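Local coordinates for succinate--CoA ligase subunit alpha (Campylobacter jejuni, PDB 6MEL), which forms the alpha subunit of a CoA ligase, pairing a Rossmann-like CoA-binding domain with a CoA-ligase domain, at residues K220-K223 with E224-K228; G136-G140 with F141-K145; F76-G79 with D80-E84; S152-G155 with T156-Y159. All coordinates share one frame; numbering follows the deposited sequence.

Contact 1: residues K220-K223 with E224-K228; sequences KFIK and ENISK
With its CG trans to the backbone N (chi1 175°), Phe-221 brings the end of its ring toward the residues one turn on, and Asn-225, whose CG lies beside its own N (chi1 -61°), folds its amide back over one face of that ring. Atom ND2 of Asn-225 stands 3.4 Å above the plane of the Phe-221 ring, displaced toward the rim, and amide and ring planes are tilted only 25° from each other. The same nitrogen is also a donor: ND2 of Asn-225 reaches Phe-221 O at 3.0 Å, in the carbonyl plane and on a lone pair, a bond that fixes which way round the amide lies. Beside it, CB of Asn-225 makes a CH-pi contact, 4.2 Å from the centroid of the Phe-221 ring. This is the final part of helix 214-225, the helix of a beta-alpha-beta crossover between strands 203-209 and 230-235, and here the chain leaves the helix. Ile-222 O takes two backbone donors, Ile-226 N at 2.9 Å and Asn-225 N at 3.2 Å. Ile-226 then turns its side chain back, laying CG1 3.8 Å from CE2 of Phe-221. Helix 188-197 packs on the pair, with Ser-193 against Phe-221 and Gln-196 against Ile-226. On the exposed flank the carboxylate of Glu-224 crosses the aliphatic part of Lys-220 at a slant, Glu-224 OE2 lying 3.6 Å from Lys-220 CG. Lys-220 NZ stays 4.2 Å from Glu-224 OE2, beyond a salt bridge, so any attraction there is probably loose.

Contact 2: residues G136-G140 with F141-K145; sequences GIMPG and FIFKK
The chain from Pro-139 to Phe-143 coils in a short 3-10 turn, closed by two successive bonds of three-residue span, Ile-142 N to Pro-139 O at 3.3 Å and Phe-143 N to Gly-140 O at 3.1 Å. Side chains then crowd in on Pro-139. Its CG meets CG1 of Ile-142 at 3.7 Å, while Phe-143 presents a ring edge to the Pro-139 carbonyl, CD2 of Phe-143 lying 3.4 Å from Pro-139 O, which is in the plane of the ring. That approach depends on the Phe-143 ring being swung to the side of its own N (chi1 -67°), where CE2 also touches CB of Met-138. Phe-141 takes the less common position with CG between N and carbonyl carbon (chi1 79°), and one face of its ring covers CG1 of Ile-142, 3.9 Å off the plane. The turn lies in the loop joining strand 133-136 to strand 148-152 of the CoA-ligase half, with Phe-143 packed on Ile-128 and Ala-162. The other protein chain packs on Pro-139, Phe-141 and Ile-142, and a bound citric acid lies about 5 Å from the side chain of Pro-139. A water bridges the turn, donating to Gly-140 O at 3.0 Å and to Phe-143 O at 2.6 Å. The end of Lys-144 comes back to the turn, its NZ bonded to a lone pair of Phe-141 O.

Contact 3: residues F76-G79 with D80-E84; sequences FAVG and DSVIE
The opening turn of helix 78-87, the helix of a beta-alpha-beta unit in the Rossmann-like CoA-binding domain, is where Ala-77, Val-78 and Gly-79 offer their carbonyls to Ser-81, Val-82 and Ile-83. Three consecutive four-residue bonds start the helix: Ser-81 N to Ala-77 O at 2.9 Å, Val-82 N to Val-78 O at 2.8 Å and Ile-83 N to Gly-79 O at 3.0 Å. Asp-80 lies at the exposed corner of the turn. Its CG sits beside its backbone N (chi1 -68°), which bends the carboxylate back toward the start of the helix, where a negative charge would probably be welcome. Two waters link Asp-80 to Phe-76 O, both donating to it. One accepts from Asp-80 N at 2.9 Å, and the other donates to Asp-80 OD2 at 2.8 Å, so backbone and carboxylate of one residue are tied to the same carbonyl. The valines form the apolar pair of the turn, CG2 of Val-82 slanting across CG1 of Val-78 at 4.2 Å. Separately, CG1 of Ile-83 lies close to the carbonyl of its own helix, 3.4 Å from Gly-79 O. Val-78 and Val-82 both press on Val-95 of strand 92-95, Val-82 and Ile-83 meet Ala-108 of helix 102-115, and Ser-81 O receives the side-chain amide of Gln-14 from the end of strand 10-14.

Contact 4: residues S152-G155 with T156-Y159; sequences SKSG and TLTY
Ser-152 and Thr-158 join hydroxyls where strand 148-152 gives way to helix 156-167, across a loop that combines an ST turn with an N-cap position at Gly-155. The side-chain hydrogen bonds form a relay. Ser-152 OG accepts from Ser-154 N at 3.0 Å, which makes the ST turn, and donates to Thr-158 OG1 at 2.7 Å. In turn Thr-158 OG1 donates to Ser-154 O at 2.6 Å, coming from above the carbonyl plane. Thr-158 can serve both partners because OG1 lies beside its own N (chi1 -51°), facing back to the loop. At the subunit interface, Thr-156 OG1 is hydrogen-bonded to the backbone of the other protein chain. Backbone bonds add less: Gly-155 O receives only weak ones, from Thr-158 N and Tyr-159 N. Among the packing contacts, CB and CD2 of Leu-157 both close on Ser-154 OG, each at 3.7 Å. The side chain of Thr-156 lies about 4 Å from a bound citric acid. The aromatic contact is made by Tyr-159, whose ring end comes back to the loop, with Gly-155 O over one face, 3.3 Å from the ring plane and over its centre.

Read from the N terminus, the contacts come in the order 3, 2, 4, 1. Each closes a short local turn, and none encloses or crosses another. Contact 3 starts helix 78-87 in the CoA-binding domain, on the far side of the chain's centre from contact 1. Contacts 2 and 4 bracket strand 148-152, one in the loop that leads into it and the other in the passage from it to helix 156-167. These two touch: Pro-139 CD packs on Tyr-159 CE2 at 3.5 Å, and contacts 2 and 4 each border the other protein chain. Contact 1 lies further along the CoA-ligase half, where helix 214-225 gives way to the approach to strand 230-235, with its centre about 23 Å from that of contact 4.

Contact 1: residues K220-K223 with E224-K228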
ATOM      1  N   LYS A 220      10.153 -15.973  14.830  1.00 47.94           N
ATOM      2  CA  LYS A 220      10.195 -17.309  15.371  1.00 50.84           C
ATOM      3  C   LYS A 220      10.885 -18.249  14.385  1.00 49.97           C
ATOM      4  O   LYS A 220      11.696 -19.076  14.770  1.00 47.83           O
ATOM      5  CB  LYS A 220       8.781 -17.812  15.615  1.00 56.85           C
ATOM      6  CG  LYS A 220       8.738 -19.160  16.308  1.00 64.42           C
ATOM      7  CD  LYS A 220       7.395 -19.777  16.175  1.00 71.48           C
ATOM      8  CE  LYS A 220       6.823 -20.136  17.522  1.00 77.40           C
ATOM      9  NZ  LYS A 220       5.885 -21.263  17.336  1.00 86.74           N
ATOM     10  N   PHE A 221      10.550 -18.090  13.104  1.00 45.98           N
ATOM     11  CA  PHE A 221      11.155 -18.856  12.072  1.00 43.63           C
ATOM     12  C   PHE A 221      12.685 -18.725  12.135  1.00 43.80           C
ATOM     13  O   PHE A 221      13.381 -19.718  11.951  1.00 44.42           O
ATOM     14  CB  PHE A 221      10.599 -18.451  10.714  1.00 45.14           C
ATOM     15  CG  PHE A 221      11.281 -19.133   9.564  1.00 45.39           C
ATOM     16  CD1 PHE A 221      10.817 -20.357   9.101  1.00 48.89           C
ATOM     17  CD2 PHE A 221      12.419 -18.589   8.992  1.00 46.31           C
ATOM     18  CE1 PHE A 221      11.474 -21.004   8.060  1.00 49.47           C
ATOM     19  CE2 PHE A 221      13.073 -19.237   7.952  1.00 46.67           C
ATOM     20  CZ  PHE A 221      12.590 -20.435   7.485  1.00 49.53           C
ATOM     21  N   ILE A 222      13.207 -17.503  12.286  1.00 43.24           N
ATOM     22  CA  ILE A 222      14.660 -17.271  12.374  1.00 43.62           C
ATOM     23  C   ILE A 222      15.243 -18.067  13.565  1.00 47.19           C
ATOM     24  O   ILE A 222      16.215 -18.829  13.428  1.00 42.86           O
ATOM     25  CB  ILE A 222      14.973 -15.763  12.432  1.00 41.84           C
ATOM     26  CG1 ILE A 222      14.784 -15.120  11.053  1.00 41.34           C
ATOM     27  CG2 ILE A 222      16.383 -15.508  12.954  1.00 41.22           C
ATOM     28  CD1 ILE A 222      14.490 -13.647  11.115  1.00 40.80           C
ATOM     29  N   LYS A 223      14.631 -17.907  14.736  1.00 48.83           N
ATOM     30  CA  LYS A 223      15.098 -18.589  15.928  1.00 51.40           C
ATOM     31  C   LYS A 223      15.227 -20.094  15.668  1.00 49.31           C
ATOM     32  O   LYS A 223      16.204 -20.673  16.007  1.00 50.02           O
ATOM     33  CB  LYS A 223      14.117 -18.352  17.077  1.00 56.41           C
ATOM     34  CG  LYS A 223      14.525 -18.994  18.401  1.00 58.37           C
ATOM     35  CD  LYS A 223      15.795 -18.400  18.937  1.00 62.81           C
ATOM     36  CE  LYS A 223      16.002 -18.777  20.388  1.00 70.53           C
ATOM     37  NZ  LYS A 223      17.444 -18.888  20.698  1.00 73.13           N
ATOM     38  N   GLU A 224      14.220 -20.689  15.032  1.00 50.14           N
ATOM     39  CA  GLU A 224      14.136 -22.111  14.847  1.00 53.82           C
ATOM     40  C   GLU A 224      14.963 -22.599  13.652  1.00 53.91           C
ATOM     41  O   GLU A 224      15.307 -23.754  13.625  1.00 50.51           O
ATOM     42  CB  GLU A 224      12.673 -22.542  14.733  1.00 55.16           C
ATOM     43  CG  GLU A 224      12.008 -22.631  16.098  1.00 61.44           C
ATOM     44  CD  GLU A 224      10.486 -22.685  16.130  1.00 64.06           C
ATOM     45  OE1 GLU A 224       9.875 -22.944  15.079  1.00 70.12           O
ATOM     46  OE2 GLU A 224       9.907 -22.458  17.220  1.00 73.16           O
ATOM     47  N   ASN A 225      15.282 -21.762  12.659  1.00 49.73           N
ATOM     48  CA  ASN A 225      15.815 -22.342  11.414  1.00 48.40           C
ATOM     49  C   ASN A 225      17.088 -21.665  10.909  1.00 47.97           C
ATOM     50  O   ASN A 225      17.730 -22.217  10.049  1.00 49.20           O
ATOM     51  CB  ASN A 225      14.783 -22.308  10.290  1.00 47.09           C
ATOM     52  CG  ASN A 225      13.559 -23.115  10.635  1.00 50.38           C
ATOM     53  OD1 ASN A 225      13.550 -24.316  10.438  1.00 56.30           O
ATOM     54  ND2 ASN A 225      12.553 -22.486  11.207  1.00 49.89           N
ATOM     55  N   ILE A 226      17.383 -20.441  11.343  1.00 45.72           N
ATOM     56  CA  ILE A 226      18.423 -19.646  10.711  1.00 45.51           C
ATOM     57  C   ILE A 226      19.497 -19.372  11.765  1.00 47.74           C
ATOM     58  O   ILE A 226      19.269 -18.596  12.691  1.00 47.99           O
ATOM     59  CB  ILE A 226      17.829 -18.333  10.154  1.00 43.50           C
ATOM     60  CG1 ILE A 226      16.631 -18.591   9.237  1.00 43.29           C
ATOM     61  CG2 ILE A 226      18.885 -17.502   9.452  1.00 44.23           C
ATOM     62  CD1 ILE A 226      16.996 -19.235   7.919  1.00 41.87           C
ATOM     63  N   SER A 227      20.695 -19.923  11.577  1.00 45.86           N
ATOM     64  CA  SER A 227      21.754 -19.718  12.569  1.00 49.24           C
ATOM     65  C   SER A 227      22.694 -18.569  12.166  1.00 48.36           C
ATOM     66  O   SER A 227      23.432 -18.048  12.985  1.00 49.62           O
ATOM     67  CB  SER A 227      22.502 -21.023  12.787  1.00 49.19           C
ATOM     68  OG  SER A 227      23.146 -21.392  11.588  1.00 49.50           O
ATOM     69  N   LYS A 228      22.693 -18.171  10.892  1.00 46.65           N
ATOM     70  CA  LYS A 228      23.425 -16.966  10.500  1.00 46.12           C
ATOM     71  C   LYS A 228      22.788 -15.749  11.152  1.00 45.60           C
ATOM     72  O   LYS A 228      21.569 -15.694  11.344  1.00 44.47           O
ATOM     73  CB  LYS A 228      23.481 -16.816   8.976  1.00 45.34           C
ATOM     74  CG  LYS A 228      24.231 -17.971   8.331  1.00 45.23           C
ATOM     75  CD  LYS A 228      24.475 -17.875   6.853  1.00 44.60           C
ATOM     76  CE  LYS A 228      25.174 -19.129   6.339  1.00 46.47           C
ATOM     77  NZ  LYS A 228      25.164 -19.177   4.850  1.00 47.22           N
TER

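Contact 2: residues G136-G140 with F141-K145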
ATOM      1  N   GLY A 136      16.251  -5.689 -12.823  1.00 36.96           N
ATOM      2  CA  GLY A 136      15.499  -4.617 -12.228  1.00 36.92           C
ATOM      3  C   GLY A 136      16.184  -3.282 -12.399  1.00 38.25           C
ATOM      4  O   GLY A 136      16.916  -3.082 -13.384  1.00 37.94           O
ATOM      5  N   ILE A 137      15.882  -2.385 -11.465  1.00 35.14           N
ATOM      6  CA  ILE A 137      16.097  -0.957 -11.615  1.00 38.88           C
ATOM      7  C   ILE A 137      17.109  -0.457 -10.574  1.00 40.55           C
ATOM      8  O   ILE A 137      17.279   0.757 -10.381  1.00 39.84           O
ATOM      9  CB  ILE A 137      14.772  -0.184 -11.491  1.00 39.47           C
ATOM     10  CG1 ILE A 137      14.176  -0.318 -10.087  1.00 41.12           C
ATOM     11  CG2 ILE A 137      13.783  -0.581 -12.591  1.00 40.13           C
ATOM     12  CD1 ILE A 137      12.959   0.598  -9.836  1.00 41.80           C
ATOM     13  N   MET A 138      17.791  -1.374  -9.875  1.00 38.76           N
ATOM     14  CA  MET A 138      18.728  -0.914  -8.845  1.00 40.48           C
ATOM     15  C   MET A 138      20.026  -0.397  -9.481  1.00 41.19           C
ATOM     16  O   MET A 138      20.457  -0.901 -10.518  1.00 40.19           O
ATOM     17  CB  MET A 138      19.034  -2.018  -7.832  1.00 41.23           C
ATOM     18  CG  MET A 138      19.763  -3.204  -8.413  1.00 45.47           C
ATOM     19  SD  MET A 138      18.727  -4.225  -9.519  1.00 54.54           S
ATOM     20  CE  MET A 138      17.646  -4.923  -8.267  1.00 57.07           C
ATOM     21  N   PRO A 139      20.699   0.590  -8.831  1.00 40.19           N
ATOM     22  CA  PRO A 139      22.012   1.089  -9.259  1.00 41.12           C
ATOM     23  C   PRO A 139      23.119   0.060  -8.981  1.00 41.80           C
ATOM     24  O   PRO A 139      23.500  -0.189  -7.821  1.00 40.00           O
ATOM     25  CB  PRO A 139      22.213   2.356  -8.431  1.00 42.60           C
ATOM     26  CG  PRO A 139      21.411   2.086  -7.138  1.00 43.63           C
ATOM     27  CD  PRO A 139      20.210   1.284  -7.619  1.00 41.66           C
ATOM     28  N   GLY A 140      23.610  -0.551 -10.063  1.00 38.32           N
ATOM     29  CA  GLY A 140      24.548  -1.677  -9.963  1.00 41.30           C
ATOM     30  C   GLY A 140      25.795  -1.366  -9.143  1.00 40.68           C
ATOM     31  O   GLY A 140      26.278  -2.203  -8.360  1.00 42.68           O
ATOM     32  N   PHE A 141      26.311  -0.151  -9.280  1.00 42.47           N
ATOM     33  CA  PHE A 141      27.648   0.153  -8.763  1.00 47.15           C
ATOM     34  C   PHE A 141      27.616   0.269  -7.221  1.00 46.37           C
ATOM     35  O   PHE A 141      28.618   0.125  -6.583  1.00 45.60           O
ATOM     36  CB  PHE A 141      28.190   1.401  -9.454  1.00 52.22           C
ATOM     37  CG  PHE A 141      27.601   2.661  -8.854  1.00 64.66           C
ATOM     38  CD1 PHE A 141      26.389   3.186  -9.324  1.00 64.05           C
ATOM     39  CD2 PHE A 141      28.210   3.281  -7.760  1.00 67.01           C
ATOM     40  CE1 PHE A 141      25.859   4.341  -8.774  1.00 58.40           C
ATOM     41  CE2 PHE A 141      27.657   4.429  -7.196  1.00 67.44           C
ATOM     42  CZ  PHE A 141      26.476   4.943  -7.700  1.00 63.37           C
ATOM     43  N   ILE A 142      26.451   0.492  -6.608  1.00 44.72           N
ATOM     44  CA  ILE A 142      26.347   0.542  -5.156  1.00 42.92           C
ATOM     45  C   ILE A 142      26.673  -0.828  -4.555  1.00 41.23           C
ATOM     46  O   ILE A 142      27.165  -0.941  -3.406  1.00 45.11           O
ATOM     47  CB  ILE A 142      24.922   0.998  -4.786  1.00 46.66           C
ATOM     48  CG1 ILE A 142      24.645   2.418  -5.269  1.00 45.85           C
ATOM     49  CG2 ILE A 142      24.672   0.836  -3.293  1.00 45.34           C
ATOM     50  CD1 ILE A 142      25.568   3.454  -4.648  1.00 52.29           C
ATOM     51  N   PHE A 143      26.356  -1.893  -5.305  1.00 41.09           N
ATOM     52  CA  PHE A 143      26.450  -3.272  -4.830  1.00 39.59           C
ATOM     53  C   PHE A 143      27.849  -3.827  -5.122  1.00 45.48           C
ATOM     54  O   PHE A 143      28.096  -4.335  -6.207  1.00 48.79           O
ATOM     55  CB  PHE A 143      25.333  -4.125  -5.432  1.00 40.06           C
ATOM     56  CG  PHE A 143      23.980  -3.706  -4.919  1.00 39.72           C
ATOM     57  CD1 PHE A 143      23.446  -4.289  -3.786  1.00 38.98           C
ATOM     58  CD2 PHE A 143      23.310  -2.631  -5.491  1.00 38.45           C
ATOM     59  CE1 PHE A 143      22.238  -3.844  -3.266  1.00 40.12           C
ATOM     60  CE2 PHE A 143      22.073  -2.231  -5.008  1.00 39.19           C
ATOM     61  CZ  PHE A 143      21.560  -2.815  -3.873  1.00 39.33           C
ATOM     62  N   LYS A 144      28.748  -3.701  -4.141  1.00 46.89           N
ATOM     63  CA  LYS A 144      30.069  -4.322  -4.191  1.00 49.71           C
ATOM     64  C   LYS A 144      29.983  -5.696  -3.548  1.00 43.59           C
ATOM     65  O   LYS A 144      29.314  -5.878  -2.552  1.00 44.27           O
ATOM     66  CB  LYS A 144      31.125  -3.491  -3.459  1.00 53.66           C
ATOM     67  CG  LYS A 144      31.378  -2.115  -4.060  1.00 62.91           C
ATOM     68  CD  LYS A 144      31.672  -2.141  -5.556  1.00 69.92           C
ATOM     69  CE  LYS A 144      32.041  -0.791  -6.137  1.00 71.19           C
ATOM     70  NZ  LYS A 144      31.504  -0.684  -7.517  1.00 74.05           N
ATOM     71  N   LYS A 145      30.695  -6.648  -4.117  1.00 43.78           N
ATOM     72  CA  LYS A 145      30.576  -8.048  -3.706  1.00 46.85           C
ATOM     73  C   LYS A 145      31.030  -8.210  -2.258  1.00 49.19           C
ATOM     74  O   LYS A 145      32.017  -7.610  -1.850  1.00 47.63           O
ATOM     75  CB  LYS A 145      31.398  -8.948  -4.620  1.00 52.15           C
ATOM     76  CG  LYS A 145      31.208 -10.437  -4.400  1.00 61.06           C
ATOM     77  CD  LYS A 145      32.113 -11.276  -5.289  1.00 67.85           C
ATOM     78  CE  LYS A 145      31.665 -12.718  -5.401  1.00 73.65           C
ATOM     79  NZ  LYS A 145      30.494 -12.818  -6.309  1.00 82.66           N
TER
HETATM   80  O   HOH W   1      29.054  -3.282  -8.375  1.00 60.16           O

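Contact 3: residues F76-G79 with D80-E84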
ATOM      1  N   PHE A  76      -1.946  -2.572 -15.441  1.00 33.92           N
ATOM      2  CA  PHE A  76      -3.123  -3.215 -15.918  1.00 36.01           C
ATOM      3  C   PHE A  76      -2.799  -4.561 -16.573  1.00 34.90           C
ATOM      4  O   PHE A  76      -3.729  -5.313 -16.818  1.00 35.34           O
ATOM      5  CB  PHE A  76      -3.944  -2.315 -16.851  1.00 39.35           C
ATOM      6  CG  PHE A  76      -3.205  -1.840 -18.089  1.00 44.92           C
ATOM      7  CD1 PHE A  76      -3.003  -2.685 -19.169  1.00 49.15           C
ATOM      8  CD2 PHE A  76      -2.750  -0.526 -18.179  1.00 52.21           C
ATOM      9  CE1 PHE A  76      -2.320  -2.250 -20.310  1.00 53.11           C
ATOM     10  CE2 PHE A  76      -2.060  -0.086 -19.312  1.00 56.12           C
ATOM     11  CZ  PHE A  76      -1.858  -0.949 -20.381  1.00 53.63           C
ATOM     12  N   ALA A  77      -1.521  -4.832 -16.870  1.00 34.56           N
ATOM     13  CA  ALA A  77      -1.105  -6.020 -17.612  1.00 37.16           C
ATOM     14  C   ALA A  77      -0.374  -7.017 -16.700  1.00 34.95           C
ATOM     15  O   ALA A  77      -0.063  -8.140 -17.123  1.00 36.57           O
ATOM     16  CB  ALA A  77      -0.235  -5.614 -18.823  1.00 34.95           C
ATOM     17  N   VAL A  78      -0.076  -6.620 -15.469  1.00 33.16           N
ATOM     18  CA  VAL A  78       0.868  -7.379 -14.610  1.00 34.27           C
ATOM     19  C   VAL A  78       0.306  -8.782 -14.325  1.00 34.57           C
ATOM     20  O   VAL A  78       0.995  -9.771 -14.480  1.00 33.39           O
ATOM     21  CB  VAL A  78       1.250  -6.629 -13.309  1.00 34.60           C
ATOM     22  CG1 VAL A  78       1.862  -7.580 -12.265  1.00 35.39           C
ATOM     23  CG2 VAL A  78       2.225  -5.471 -13.583  1.00 36.44           C
ATOM     24  N   GLY A  79      -0.960  -8.853 -13.925  1.00 37.74           N
ATOM     25  CA  GLY A  79      -1.546 -10.101 -13.541  1.00 36.40           C
ATOM     26  C   GLY A  79      -1.496 -11.091 -14.679  1.00 36.08           C
ATOM     27  O   GLY A  79      -1.066 -12.220 -14.482  1.00 36.91           O
ATOM     28  N   ASP A  80      -1.975 -10.666 -15.851  1.00 34.41           N
ATOM     29  CA  ASP A  80      -1.969 -11.509 -17.036  1.00 36.84           C
ATOM     30  C   ASP A  80      -0.540 -11.873 -17.468  1.00 35.68           C
ATOM     31  O   ASP A  80      -0.331 -13.030 -17.919  1.00 34.34           O
ATOM     32  CB  ASP A  80      -2.779 -10.910 -18.184  1.00 38.29           C
ATOM     33  CG  ASP A  80      -4.265 -10.888 -17.872  1.00 38.30           C
ATOM     34  OD1 ASP A  80      -4.681 -11.559 -16.867  1.00 39.69           O
ATOM     35  OD2 ASP A  80      -4.976 -10.150 -18.564  1.00 41.38           O
ATOM     36  N   SER A  81       0.435 -10.972 -17.271  1.00 33.80           N
ATOM     37  CA  SER A  81       1.841 -11.263 -17.651  1.00 35.43           C
ATOM     38  C   SER A  81       2.460 -12.277 -16.686  1.00 36.07           C
ATOM     39  O   SER A  81       3.260 -13.130 -17.139  1.00 36.61           O
ATOM     40  CB  SER A  81       2.701 -10.013 -17.771  1.00 34.86           C
ATOM     41  OG  SER A  81       2.294  -9.267 -18.908  1.00 34.19           O
ATOM     42  N   VAL A  82       2.069 -12.231 -15.396  1.00 33.46           N
ATOM     43  CA  VAL A  82       2.541 -13.221 -14.442  1.00 34.19           C
ATOM     44  C   VAL A  82       1.941 -14.599 -14.793  1.00 34.62           C
ATOM     45  O   VAL A  82       2.657 -15.616 -14.824  1.00 35.01           O
ATOM     46  CB  VAL A  82       2.219 -12.809 -12.992  1.00 33.69           C
ATOM     47  CG1 VAL A  82       2.460 -13.967 -12.021  1.00 34.30           C
ATOM     48  CG2 VAL A  82       3.018 -11.585 -12.604  1.00 34.49           C
ATOM     49  N   ILE A  83       0.640 -14.625 -15.094  1.00 33.68           N
ATOM     50  CA  ILE A  83      -0.053 -15.846 -15.492  1.00 34.96           C
ATOM     51  C   ILE A  83       0.585 -16.413 -16.774  1.00 35.53           C
ATOM     52  O   ILE A  83       0.800 -17.582 -16.846  1.00 34.45           O
ATOM     53  CB  ILE A  83      -1.564 -15.587 -15.643  1.00 34.44           C
ATOM     54  CG1 ILE A  83      -2.198 -15.391 -14.260  1.00 33.67           C
ATOM     55  CG2 ILE A  83      -2.252 -16.711 -16.410  1.00 34.87           C
ATOM     56  CD1 ILE A  83      -3.634 -14.911 -14.317  1.00 35.45           C
ATOM     57  N   GLU A  84       0.857 -15.566 -17.768  1.00 34.53           N
ATOM     58  CA  GLU A  84       1.494 -15.987 -19.005  1.00 37.58           C
ATOM     59  C   GLU A  84       2.858 -16.663 -18.745  1.00 36.70           C
ATOM     60  O   GLU A  84       3.174 -17.723 -19.272  1.00 37.33           O
ATOM     61  CB  GLU A  84       1.691 -14.767 -19.903  1.00 37.63           C
ATOM     62  CG  GLU A  84       2.272 -15.125 -21.266  1.00 38.56           C
ATOM     63  CD  GLU A  84       2.407 -13.980 -22.244  1.00 40.72           C
ATOM     64  OE1 GLU A  84       2.128 -12.769 -21.858  1.00 41.56           O
ATOM     65  OE2 GLU A  84       2.843 -14.272 -23.379  1.00 40.22           O
TER
HETATM   66  O   HOH W   2      -3.550  -8.264 -15.907  1.00 35.37           O
HETATM   67  O   HOH W   3      -4.338  -7.475 -18.636  1.00 49.15           O

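Contact 4: residues S152-G155 with T156-Y159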
ATOM      1  N   SER A 152      14.479  -6.876   1.271  1.00 35.12           N
ATOM      2  CA  SER A 152      13.870  -5.560   1.550  1.00 35.49           C
ATOM      3  C   SER A 152      12.521  -5.379   0.836  1.00 35.05           C
ATOM      4  O   SER A 152      12.402  -5.631  -0.363  1.00 34.45           O
ATOM      5  CB  SER A 152      14.824  -4.478   1.176  1.00 36.23           C
ATOM      6  OG  SER A 152      14.287  -3.193   1.419  1.00 32.73           O
ATOM      7  N   LYS A 153      11.563  -4.818   1.575  1.00 32.45           N
ATOM      8  CA  LYS A 153      10.282  -4.433   1.030  1.00 35.28           C
ATOM      9  C   LYS A 153      10.363  -3.057   0.343  1.00 36.99           C
ATOM     10  O   LYS A 153       9.320  -2.564  -0.212  1.00 35.71           O
ATOM     11  CB  LYS A 153       9.236  -4.328   2.134  1.00 36.41           C
ATOM     12  CG  LYS A 153       8.508  -5.600   2.554  1.00 35.25           C
ATOM     13  CD  LYS A 153       7.569  -5.304   3.692  1.00 35.56           C
ATOM     14  CE  LYS A 153       6.769  -6.517   4.099  1.00 36.80           C
ATOM     15  NZ  LYS A 153       5.845  -6.203   5.211  1.00 36.86           N
ATOM     16  N   SER A 154      11.545  -2.429   0.328  1.00 35.00           N
ATOM     17  CA  SER A 154      11.655  -1.105  -0.314  1.00 37.93           C
ATOM     18  C   SER A 154      12.732  -1.047  -1.409  1.00 40.56           C
ATOM     19  O   SER A 154      13.430  -2.042  -1.698  1.00 37.27           O
ATOM     20  CB  SER A 154      11.786   0.015   0.677  1.00 42.65           C
ATOM     21  OG  SER A 154      12.362  -0.375   1.865  1.00 44.98           O
ATOM     22  N   GLY A 155      12.770   0.119  -2.077  1.00 39.09           N
ATOM     23  CA  GLY A 155      13.730   0.418  -3.146  1.00 40.38           C
ATOM     24  C   GLY A 155      14.948   1.189  -2.634  1.00 40.22           C
ATOM     25  O   GLY A 155      15.994   0.603  -2.260  1.00 41.87           O
ATOM     26  N   THR A 156      14.830   2.517  -2.579  1.00 38.05           N
ATOM     27  CA  THR A 156      15.972   3.370  -2.213  1.00 37.55           C
ATOM     28  C   THR A 156      16.525   3.049  -0.817  1.00 37.69           C
ATOM     29  O   THR A 156      17.730   3.182  -0.596  1.00 38.39           O
ATOM     30  CB  THR A 156      15.604   4.856  -2.352  1.00 37.08           C
ATOM     31  OG1 THR A 156      14.433   5.139  -1.593  1.00 34.92           O
ATOM     32  CG2 THR A 156      15.388   5.190  -3.814  1.00 36.18           C
ATOM     33  N   LEU A 157      15.682   2.666   0.142  1.00 36.78           N
ATOM     34  CA  LEU A 157      16.187   2.330   1.474  1.00 36.52           C
ATOM     35  C   LEU A 157      17.117   1.099   1.409  1.00 37.94           C
ATOM     36  O   LEU A 157      18.041   0.967   2.172  1.00 38.12           O
ATOM     37  CB  LEU A 157      15.010   2.102   2.419  1.00 34.59           C
ATOM     38  CG  LEU A 157      15.341   1.668   3.841  1.00 35.47           C
ATOM     39  CD1 LEU A 157      16.221   2.681   4.566  1.00 36.27           C
ATOM     40  CD2 LEU A 157      14.059   1.457   4.607  1.00 36.84           C
ATOM     41  N   THR A 158      16.875   0.198   0.475  1.00 37.15           N
ATOM     42  CA  THR A 158      17.748  -0.929   0.234  1.00 38.37           C
ATOM     43  C   THR A 158      19.150  -0.463  -0.209  1.00 38.92           C
ATOM     44  O   THR A 158      20.171  -1.026   0.189  1.00 38.61           O
ATOM     45  CB  THR A 158      17.150  -1.849  -0.841  1.00 38.54           C
ATOM     46  OG1 THR A 158      15.792  -2.207  -0.565  1.00 39.03           O
ATOM     47  CG2 THR A 158      17.985  -3.089  -1.015  1.00 38.45           C
ATOM     48  N   TYR A 159      19.197   0.579  -1.041  1.00 40.00           N
ATOM     49  CA  TYR A 159      20.460   1.089  -1.582  1.00 40.52           C
ATOM     50  C   TYR A 159      21.207   1.777  -0.440  1.00 40.32           C
ATOM     51  O   TYR A 159      22.421   1.651  -0.317  1.00 39.21           O
ATOM     52  CB  TYR A 159      20.227   2.040  -2.777  1.00 40.56           C
ATOM     53  CG  TYR A 159      19.225   1.570  -3.816  1.00 39.41           C
ATOM     54  CD1 TYR A 159      18.941   0.226  -4.010  1.00 39.18           C
ATOM     55  CD2 TYR A 159      18.507   2.479  -4.571  1.00 38.04           C
ATOM     56  CE1 TYR A 159      17.976  -0.194  -4.922  1.00 41.79           C
ATOM     57  CE2 TYR A 159      17.544   2.079  -5.488  1.00 39.16           C
ATOM     58  CZ  TYR A 159      17.251   0.737  -5.650  1.00 40.74           C
ATOM     59  OH  TYR A 159      16.305   0.349  -6.565  1.00 41.73           O
TER